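Local coordinates for period circadian protein homolog 2 (Mus musculus, PDB 3GDI) that belongs to the PERIOD proteins of the circadian clock and probably regulates clock transcription through protein interactions made by its tandem PAS domains, at residues S103-V108 / V180-V185; T169-N174 / A214-I219. One frame throughout, in Å; residues are numbered along the deposited sequence.

Interaction 1 joins the two PAS domains to each other, whereas interaction 2 lies wholly within the second, between its sheet and the helix 209-221. Their centres are 23 Å apart, and their nearest atoms come to about 5 Å without touching. The bridge between them is the antiparallel pairing of strands 166-171 and 177-180: the first supplies H171 to interaction 2, and the second leads into the turn that interaction 1 uses. D181 OD1 accepts a hydrogen bond from T168 N, tying that turn to strand 166-171. The centre of interaction 1 lies about 4 Å from the centre of the chain, that of interaction 2 about 20 Å, which fits a domain interface and a peripheral helix respectively.

Interaction 1. Residues S103-V108 / V180-V185; sequences SFFCRV and VDERAV
The ring of F105 is met over one face by V185 and at its rim by E182, and through these contacts the two PAS domains of the chain touch. F105 stands on strand 104-108, the edge strand of the first PAS sheet. Its partners belong to the type I turn D181-A184 and the helix that follows it, at the end of strand 177-180 in the second domain. The evidence for a CH-pi contact is direct: V185 CG2 lies 3.7 Å from the F105 ring centroid and only 10° off the ring normal, so this methyl sits over the middle of the face. V185 and F105 approach from opposing directions, and CG1 of V185, anti to its own backbone N (chi1 179°), is left to graze the ring flank, 4.1 Å from F105 CD2. E182 comes in differently. Its CG lies near the ring plane, 3.7 Å from F105 CE1, and its carboxylate is turned 84° from the ring, almost perpendicular. Because the chain is extended beyond CG, it runs past the rim towards S103. L191 and P192 also touch F105. Replacing F105 with an alanine would probably open a gap beneath V185 CG2 and remove the rim that E182 CG lies against, leaving the glutamate freer to turn. Among the residues that meet round F105, polar bonding counts for little: the S103 hydroxyl is engaged by T126 OG1 within the first domain, and E182 OE2 makes a long, weak ion pair with R124 NE. Further along the strand, R107 bridges D69 and D194, so a salt bridge does link the domains beside this contact. The other carboxylate oxygen, E182 OE1, stands 3.2 Å from S103 O, two acceptors close together without a hydrogen bond, and 3.6 Å from S103 CB.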
ATOM      1  N   SER A 103       5.802   9.858   8.663  1.00 71.29           N
ATOM      2  CA  SER A 103       4.822  10.939   8.686  1.00 67.60           C
ATOM      3  C   SER A 103       3.835  10.767   7.543  1.00 65.78           C
ATOM      4  O   SER A 103       4.189  10.256   6.482  1.00 66.46           O
ATOM      5  CB  SER A 103       5.511  12.298   8.548  1.00 65.98           C
ATOM      6  OG  SER A 103       6.238  12.619   9.717  1.00 67.71           O
ATOM      7  N   PHE A 104       2.597  11.197   7.759  1.00 63.21           N
ATOM      8  CA  PHE A 104       1.559  11.098   6.739  1.00 60.82           C
ATOM      9  C   PHE A 104       0.920  12.475   6.587  1.00 59.06           C
ATOM     10  O   PHE A 104       1.230  13.388   7.355  1.00 59.63           O
ATOM     11  CB  PHE A 104       0.515  10.047   7.153  1.00 59.90           C
ATOM     12  CG  PHE A 104      -0.204  10.373   8.433  1.00 60.67           C
ATOM     13  CD1 PHE A 104      -1.485  10.915   8.409  1.00 59.65           C
ATOM     14  CD2 PHE A 104       0.414  10.183   9.665  1.00 61.87           C
ATOM     15  CE1 PHE A 104      -2.137  11.265   9.589  1.00 58.57           C
ATOM     16  CE2 PHE A 104      -0.233  10.531  10.852  1.00 61.15           C
ATOM     17  CZ  PHE A 104      -1.513  11.076  10.808  1.00 58.85           C
ATOM     18  N   PHE A 105       0.039  12.630   5.603  1.00 56.93           N
ATOM     19  CA  PHE A 105      -0.622  13.913   5.372  1.00 54.55           C
ATOM     20  C   PHE A 105      -2.135  13.881   5.557  1.00 54.30           C
ATOM     21  O   PHE A 105      -2.797  12.900   5.236  1.00 51.24           O
ATOM     22  CB  PHE A 105      -0.316  14.418   3.963  1.00 53.23           C
ATOM     23  CG  PHE A 105       1.143  14.591   3.689  1.00 52.65           C
ATOM     24  CD1 PHE A 105       1.961  13.488   3.486  1.00 53.17           C
ATOM     25  CD2 PHE A 105       1.702  15.860   3.629  1.00 52.81           C
ATOM     26  CE1 PHE A 105       3.317  13.644   3.228  1.00 52.20           C
ATOM     27  CE2 PHE A 105       3.054  16.027   3.373  1.00 53.40           C
ATOM     28  CZ  PHE A 105       3.864  14.914   3.170  1.00 52.36           C
ATOM     29  N   CYS A 106      -2.672  14.985   6.060  1.00 55.98           N
ATOM     30  CA  CYS A 106      -4.106  15.128   6.294  1.00 57.31           C
ATOM     31  C   CYS A 106      -4.554  16.561   6.062  1.00 56.36           C
ATOM     32  O   CYS A 106      -3.801  17.507   6.314  1.00 55.34           O
ATOM     33  CB  CYS A 106      -4.461  14.733   7.728  1.00 59.75           C
ATOM     34  SG  CYS A 106      -5.063  13.043   7.938  1.00 68.39           S
ATOM     35  N   ARG A 107      -5.776  16.716   5.563  1.00 56.44           N
ATOM     36  CA  ARG A 107      -6.345  18.038   5.332  1.00 56.45           C
ATOM     37  C   ARG A 107      -7.203  18.328   6.559  1.00 56.59           C
ATOM     38  O   ARG A 107      -8.076  17.538   6.914  1.00 54.70           O
ATOM     39  CB  ARG A 107      -7.185  18.035   4.054  1.00 57.71           C
ATOM     40  CG  ARG A 107      -6.372  18.351   2.796  1.00 58.06           C
ATOM     41  CD  ARG A 107      -6.908  17.663   1.542  1.00 55.04           C
ATOM     42  NE  ARG A 107      -6.651  16.225   1.587  1.00 57.47           N
ATOM     43  CZ  ARG A 107      -6.541  15.432   0.521  1.00 56.79           C
ATOM     44  NH1 ARG A 107      -6.663  15.923  -0.706  1.00 56.36           N
ATOM     45  NH2 ARG A 107      -6.302  14.139   0.686  1.00 56.71           N
ATOM     46  N   VAL A 108      -6.930  19.446   7.220  1.00 57.71           N
ATOM     47  CA  VAL A 108      -7.658  19.815   8.433  1.00 58.30           C
ATOM     48  C   VAL A 108      -8.500  21.073   8.251  1.00 59.36           C
ATOM     49  O   VAL A 108      -8.132  21.972   7.501  1.00 58.87           O
ATOM     50  CB  VAL A 108      -6.674  20.036   9.607  1.00 57.64           C
ATOM     51  CG1 VAL A 108      -7.441  20.233  10.912  1.00 56.21           C
ATOM     52  CG2 VAL A 108      -5.729  18.846   9.714  1.00 55.01           C
ATOM     53  N   VAL A 180       4.030   7.569  -3.479  1.00 40.06           N
ATOM     54  CA  VAL A 180       4.460   8.860  -3.970  1.00 43.60           C
ATOM     55  C   VAL A 180       5.267   9.373  -2.787  1.00 44.72           C
ATOM     56  O   VAL A 180       4.809   9.277  -1.642  1.00 43.57           O
ATOM     57  CB  VAL A 180       3.272   9.790  -4.217  1.00 45.51           C
ATOM     58  CG1 VAL A 180       3.751  11.052  -4.864  1.00 47.21           C
ATOM     59  CG2 VAL A 180       2.243   9.104  -5.101  1.00 46.58           C
ATOM     60  N   ASP A 181       6.462   9.898  -3.031  1.00 45.36           N
ATOM     61  CA  ASP A 181       7.257  10.358  -1.907  1.00 48.04           C
ATOM     62  C   ASP A 181       6.812  11.729  -1.423  1.00 47.84           C
ATOM     63  O   ASP A 181       6.186  12.499  -2.154  1.00 48.58           O
ATOM     64  CB  ASP A 181       8.750  10.321  -2.248  1.00 49.96           C
ATOM     65  CG  ASP A 181       9.209  11.534  -2.996  1.00 52.63           C
ATOM     66  OD1 ASP A 181       8.555  11.899  -3.985  1.00 53.76           O
ATOM     67  OD2 ASP A 181      10.237  12.117  -2.596  1.00 57.21           O
ATOM     68  N   GLU A 182       7.123  12.018  -0.169  1.00 49.34           N
ATOM     69  CA  GLU A 182       6.715  13.267   0.454  1.00 51.35           C
ATOM     70  C   GLU A 182       7.019  14.553  -0.289  1.00 50.52           C
ATOM     71  O   GLU A 182       6.271  15.521  -0.164  1.00 50.93           O
ATOM     72  CB  GLU A 182       7.293  13.360   1.863  1.00 54.93           C
ATOM     73  CG  GLU A 182       6.714  12.345   2.829  1.00 61.34           C
ATOM     74  CD  GLU A 182       7.035  12.658   4.281  1.00 63.88           C
ATOM     75  OE1 GLU A 182       6.635  11.862   5.160  1.00 67.00           O
ATOM     76  OE2 GLU A 182       7.681  13.698   4.544  1.00 64.64           O
ATOM     77  N   ARG A 183       8.105  14.577  -1.054  1.00 50.04           N
ATOM     78  CA  ARG A 183       8.476  15.783  -1.779  1.00 50.85           C
ATOM     79  C   ARG A 183       7.463  16.112  -2.861  1.00 50.49           C
ATOM     80  O   ARG A 183       7.422  17.236  -3.366  1.00 52.47           O
ATOM     81  CB  ARG A 183       9.869  15.623  -2.399  1.00 53.01           C
ATOM     82  CG  ARG A 183      10.972  15.345  -1.383  1.00 54.43           C
ATOM     83  CD  ARG A 183      12.341  15.160  -2.046  1.00 58.67           C
ATOM     84  NE  ARG A 183      12.382  14.010  -2.947  1.00 61.84           N
ATOM     85  CZ  ARG A 183      13.469  13.604  -3.601  1.00 64.15           C
ATOM     86  NH1 ARG A 183      14.612  14.254  -3.457  1.00 64.80           N
ATOM     87  NH2 ARG A 183      13.413  12.548  -4.402  1.00 66.10           N
ATOM     88  N   ALA A 184       6.636  15.132  -3.203  1.00 49.11           N
ATOM     89  CA  ALA A 184       5.625  15.301  -4.240  1.00 48.19           C
ATOM     90  C   ALA A 184       4.415  16.121  -3.804  1.00 48.43           C
ATOM     91  O   ALA A 184       3.837  16.853  -4.615  1.00 50.19           O
ATOM     92  CB  ALA A 184       5.160  13.933  -4.738  1.00 45.15           C
ATOM     93  N   VAL A 185       4.020  16.005  -2.539  1.00 46.52           N
ATOM     94  CA  VAL A 185       2.853  16.744  -2.075  1.00 45.91           C
ATOM     95  C   VAL A 185       2.958  18.233  -2.401  1.00 45.49           C
ATOM     96  O   VAL A 185       2.057  18.808  -3.006  1.00 44.81           O
ATOM     97  CB  VAL A 185       2.623  16.552  -0.563  1.00 46.96           C
ATOM     98  CG1 VAL A 185       1.415  17.349  -0.132  1.00 48.70           C
ATOM     99  CG2 VAL A 185       2.402  15.073  -0.243  1.00 45.09           C
TER

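Interaction 2. Residues T169-N174 / A214-I219; sequences TTHTPN and AIHKKI
H216 and H171 meet ring edge to ring edge, nitrogen to nitrogen, tying the long helix 209-221 of the second PAS domain to strand 166-171 of its antiparallel sheet. This is the helix that precedes strand 227-235 in the PAS topology, and it packs against the sheet. The course of H216 can be followed outward. From CB, the first torsion sets CG anti to the carbonyl carbon and beside the backbone N (chi1 -70°), and the ring leaves the helix in the direction of the sheet. At CG the ring divides. Its ND1 is hydrogen-bonded to M212 O, one helical turn back, which fixes the rotation of the imidazole. On the ND1 side, CE1 lies 4.0 Å from H171 NE2; on the other branch CD2 is 4.2 Å from the same atom. The far nitrogen, H216 NE2, makes the bond itself, 3.2 Å from H171 NE2 and almost straight at 169°. Each nitrogen lies near the plane of the other ring. With the planes at 53° and the centroids 5.4 Å apart, the rings meet rim to rim; neither lies over the other's face, so this is not a stack. H171 also touches W248 and I262 of the sheet, while I300 of helix 291-303 touches H216, so the bonded pair is buried among apolar neighbours. A bond of this kind needs one NE2 with a hydrogen and the other with a lone pair; full protonation of both rings would be likely to set two N-H groups against each other and break it.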
ATOM      1  N   THR A 169       7.981   8.618  -7.831  1.00 46.93           N
ATOM      2  CA  THR A 169       6.747   7.859  -7.867  1.00 43.56           C
ATOM      3  C   THR A 169       7.120   6.407  -8.119  1.00 43.80           C
ATOM      4  O   THR A 169       8.123   6.113  -8.782  1.00 40.95           O
ATOM      5  CB  THR A 169       5.837   8.312  -9.004  1.00 44.67           C
ATOM      6  OG1 THR A 169       6.523   8.144 -10.248  1.00 46.88           O
ATOM      7  CG2 THR A 169       5.439   9.762  -8.832  1.00 43.28           C
ATOM      8  N   THR A 170       6.308   5.505  -7.580  1.00 42.67           N
ATOM      9  CA  THR A 170       6.520   4.076  -7.750  1.00 41.83           C
ATOM     10  C   THR A 170       5.205   3.460  -8.205  1.00 41.13           C
ATOM     11  O   THR A 170       4.151   3.851  -7.734  1.00 45.60           O
ATOM     12  CB  THR A 170       6.927   3.416  -6.422  1.00 41.21           C
ATOM     13  OG1 THR A 170       8.125   4.029  -5.940  1.00 43.23           O
ATOM     14  CG2 THR A 170       7.173   1.918  -6.608  1.00 39.64           C
ATOM     15  N   HIS A 171       5.251   2.531  -9.143  1.00 40.08           N
ATOM     16  CA  HIS A 171       4.029   1.874  -9.560  1.00 39.87           C
ATOM     17  C   HIS A 171       4.226   0.400  -9.910  1.00 40.55           C
ATOM     18  O   HIS A 171       5.320  -0.031 -10.272  1.00 42.55           O
ATOM     19  CB  HIS A 171       3.304   2.641 -10.689  1.00 39.01           C
ATOM     20  CG  HIS A 171       4.042   2.741 -11.992  1.00 39.55           C
ATOM     21  ND1 HIS A 171       4.835   3.823 -12.320  1.00 38.12           N
ATOM     22  CD2 HIS A 171       3.982   1.973 -13.106  1.00 38.89           C
ATOM     23  CE1 HIS A 171       5.222   3.724 -13.578  1.00 36.52           C
ATOM     24  NE2 HIS A 171       4.717   2.611 -14.080  1.00 39.16           N
ATOM     25  N   THR A 172       3.168  -0.379  -9.731  1.00 38.97           N
ATOM     26  CA  THR A 172       3.206  -1.800 -10.020  1.00 36.80           C
ATOM     27  C   THR A 172       3.016  -2.023 -11.516  1.00 36.55           C
ATOM     28  O   THR A 172       2.677  -1.101 -12.259  1.00 36.96           O
ATOM     29  CB  THR A 172       2.113  -2.560  -9.213  1.00 36.60           C
ATOM     30  OG1 THR A 172       0.938  -1.747  -9.103  1.00 38.04           O
ATOM     31  CG2 THR A 172       2.610  -2.904  -7.823  1.00 32.76           C
ATOM     32  N   PRO A 173       3.239  -3.253 -11.984  1.00 36.54           N
ATOM     33  CA  PRO A 173       3.072  -3.500 -13.416  1.00 35.35           C
ATOM     34  C   PRO A 173       1.693  -3.149 -13.953  1.00 36.71           C
ATOM     35  O   PRO A 173       1.575  -2.726 -15.098  1.00 38.56           O
ATOM     36  CB  PRO A 173       3.401  -4.983 -13.542  1.00 36.42           C
ATOM     37  CG  PRO A 173       4.418  -5.190 -12.447  1.00 33.34           C
ATOM     38  CD  PRO A 173       3.767  -4.448 -11.304  1.00 34.36           C
ATOM     39  N   ASN A 174       0.650  -3.308 -13.133  1.00 39.62           N
ATOM     40  CA  ASN A 174      -0.719  -2.985 -13.568  1.00 39.29           C
ATOM     41  C   ASN A 174      -0.883  -1.470 -13.716  1.00 40.37           C
ATOM     42  O   ASN A 174      -1.980  -0.974 -13.987  1.00 40.68           O
ATOM     43  CB  ASN A 174      -1.769  -3.525 -12.580  1.00 35.81           C
ATOM     44  CG  ASN A 174      -1.660  -2.890 -11.213  1.00 37.23           C
ATOM     45  OD1 ASN A 174      -0.817  -2.024 -10.992  1.00 42.10           O
ATOM     46  ND2 ASN A 174      -2.502  -3.316 -10.290  1.00 32.62           N
ATOM     47  N   ALA A 214       6.216   3.338 -24.942  1.00 51.52           N
ATOM     48  CA  ALA A 214       7.611   3.263 -25.354  1.00 50.02           C
ATOM     49  C   ALA A 214       8.524   3.356 -24.148  1.00 49.54           C
ATOM     50  O   ALA A 214       9.602   2.771 -24.115  1.00 51.38           O
ATOM     51  CB  ALA A 214       7.931   4.384 -26.333  1.00 49.45           C
ATOM     52  N   ILE A 215       8.092   4.097 -23.144  1.00 48.05           N
ATOM     53  CA  ILE A 215       8.908   4.239 -21.961  1.00 45.40           C
ATOM     54  C   ILE A 215       9.034   2.903 -21.256  1.00 45.32           C
ATOM     55  O   ILE A 215      10.120   2.524 -20.836  1.00 44.73           O
ATOM     56  CB  ILE A 215       8.318   5.299 -21.024  1.00 44.24           C
ATOM     57  CG1 ILE A 215       8.511   6.675 -21.658  1.00 45.60           C
ATOM     58  CG2 ILE A 215       8.987   5.242 -19.669  1.00 37.94           C
ATOM     59  CD1 ILE A 215       7.591   7.754 -21.102  1.00 51.38           C
ATOM     60  N   HIS A 216       7.939   2.165 -21.133  1.00 46.27           N
ATOM     61  CA  HIS A 216       8.047   0.884 -20.455  1.00 48.16           C
ATOM     62  C   HIS A 216       8.872  -0.123 -21.247  1.00 48.43           C
ATOM     63  O   HIS A 216       9.614  -0.911 -20.661  1.00 47.75           O
ATOM     64  CB  HIS A 216       6.663   0.341 -20.101  1.00 49.36           C
ATOM     65  CG  HIS A 216       5.992   1.117 -19.013  1.00 50.10           C
ATOM     66  ND1 HIS A 216       5.499   2.389 -19.204  1.00 52.83           N
ATOM     67  CD2 HIS A 216       5.827   0.846 -17.698  1.00 51.77           C
ATOM     68  CE1 HIS A 216       5.064   2.870 -18.053  1.00 51.52           C
ATOM     69  NE2 HIS A 216       5.254   1.954 -17.122  1.00 52.91           N
ATOM     70  N   LYS A 217       8.772  -0.076 -22.572  1.00 50.40           N
ATOM     71  CA  LYS A 217       9.554  -0.976 -23.417  1.00 51.68           C
ATOM     72  C   LYS A 217      11.040  -0.755 -23.152  1.00 51.85           C
ATOM     73  O   LYS A 217      11.809  -1.710 -23.053  1.00 49.74           O
ATOM     74  CB  LYS A 217       9.252  -0.733 -24.895  1.00 51.82           C
ATOM     75  CG  LYS A 217       7.831  -1.071 -25.271  1.00 54.97           C
ATOM     76  CD  LYS A 217       7.675  -1.296 -26.764  1.00 58.26           C
ATOM     77  CE  LYS A 217       6.316  -1.925 -27.067  1.00 60.29           C
ATOM     78  NZ  LYS A 217       6.112  -2.154 -28.522  1.00 62.14           N
ATOM     79  N   LYS A 218      11.445   0.505 -23.033  1.00 51.91           N
ATOM     80  CA  LYS A 218      12.843   0.790 -22.764  1.00 54.26           C
ATOM     81  C   LYS A 218      13.195   0.387 -21.336  1.00 54.39           C
ATOM     82  O   LYS A 218      14.310  -0.059 -21.072  1.00 55.35           O
ATOM     83  CB  LYS A 218      13.156   2.275 -22.961  1.00 55.42           C
ATOM     84  CG  LYS A 218      12.925   2.777 -24.376  1.00 61.65           C
ATOM     85  CD  LYS A 218      13.427   4.218 -24.548  1.00 66.29           C
ATOM     86  CE  LYS A 218      13.058   4.805 -25.921  1.00 66.57           C
ATOM     87  NZ  LYS A 218      13.621   4.029 -27.065  1.00 69.17           N
ATOM     88  N   ILE A 219      12.246   0.537 -20.416  1.00 53.49           N
ATOM     89  CA  ILE A 219      12.506   0.197 -19.022  1.00 52.55           C
ATOM     90  C   ILE A 219      12.871  -1.263 -18.809  1.00 52.89           C
ATOM     91  O   ILE A 219      13.854  -1.559 -18.140  1.00 50.79           O
ATOM     92  CB  ILE A 219      11.302   0.525 -18.113  1.00 52.03           C
ATOM     93  CG1 ILE A 219      11.138   2.041 -17.989  1.00 50.61           C
ATOM     94  CG2 ILE A 219      11.502  -0.095 -16.742  1.00 49.59           C
ATOM     95  CD1 ILE A 219       9.961   2.449 -17.128  1.00 51.15           C
TER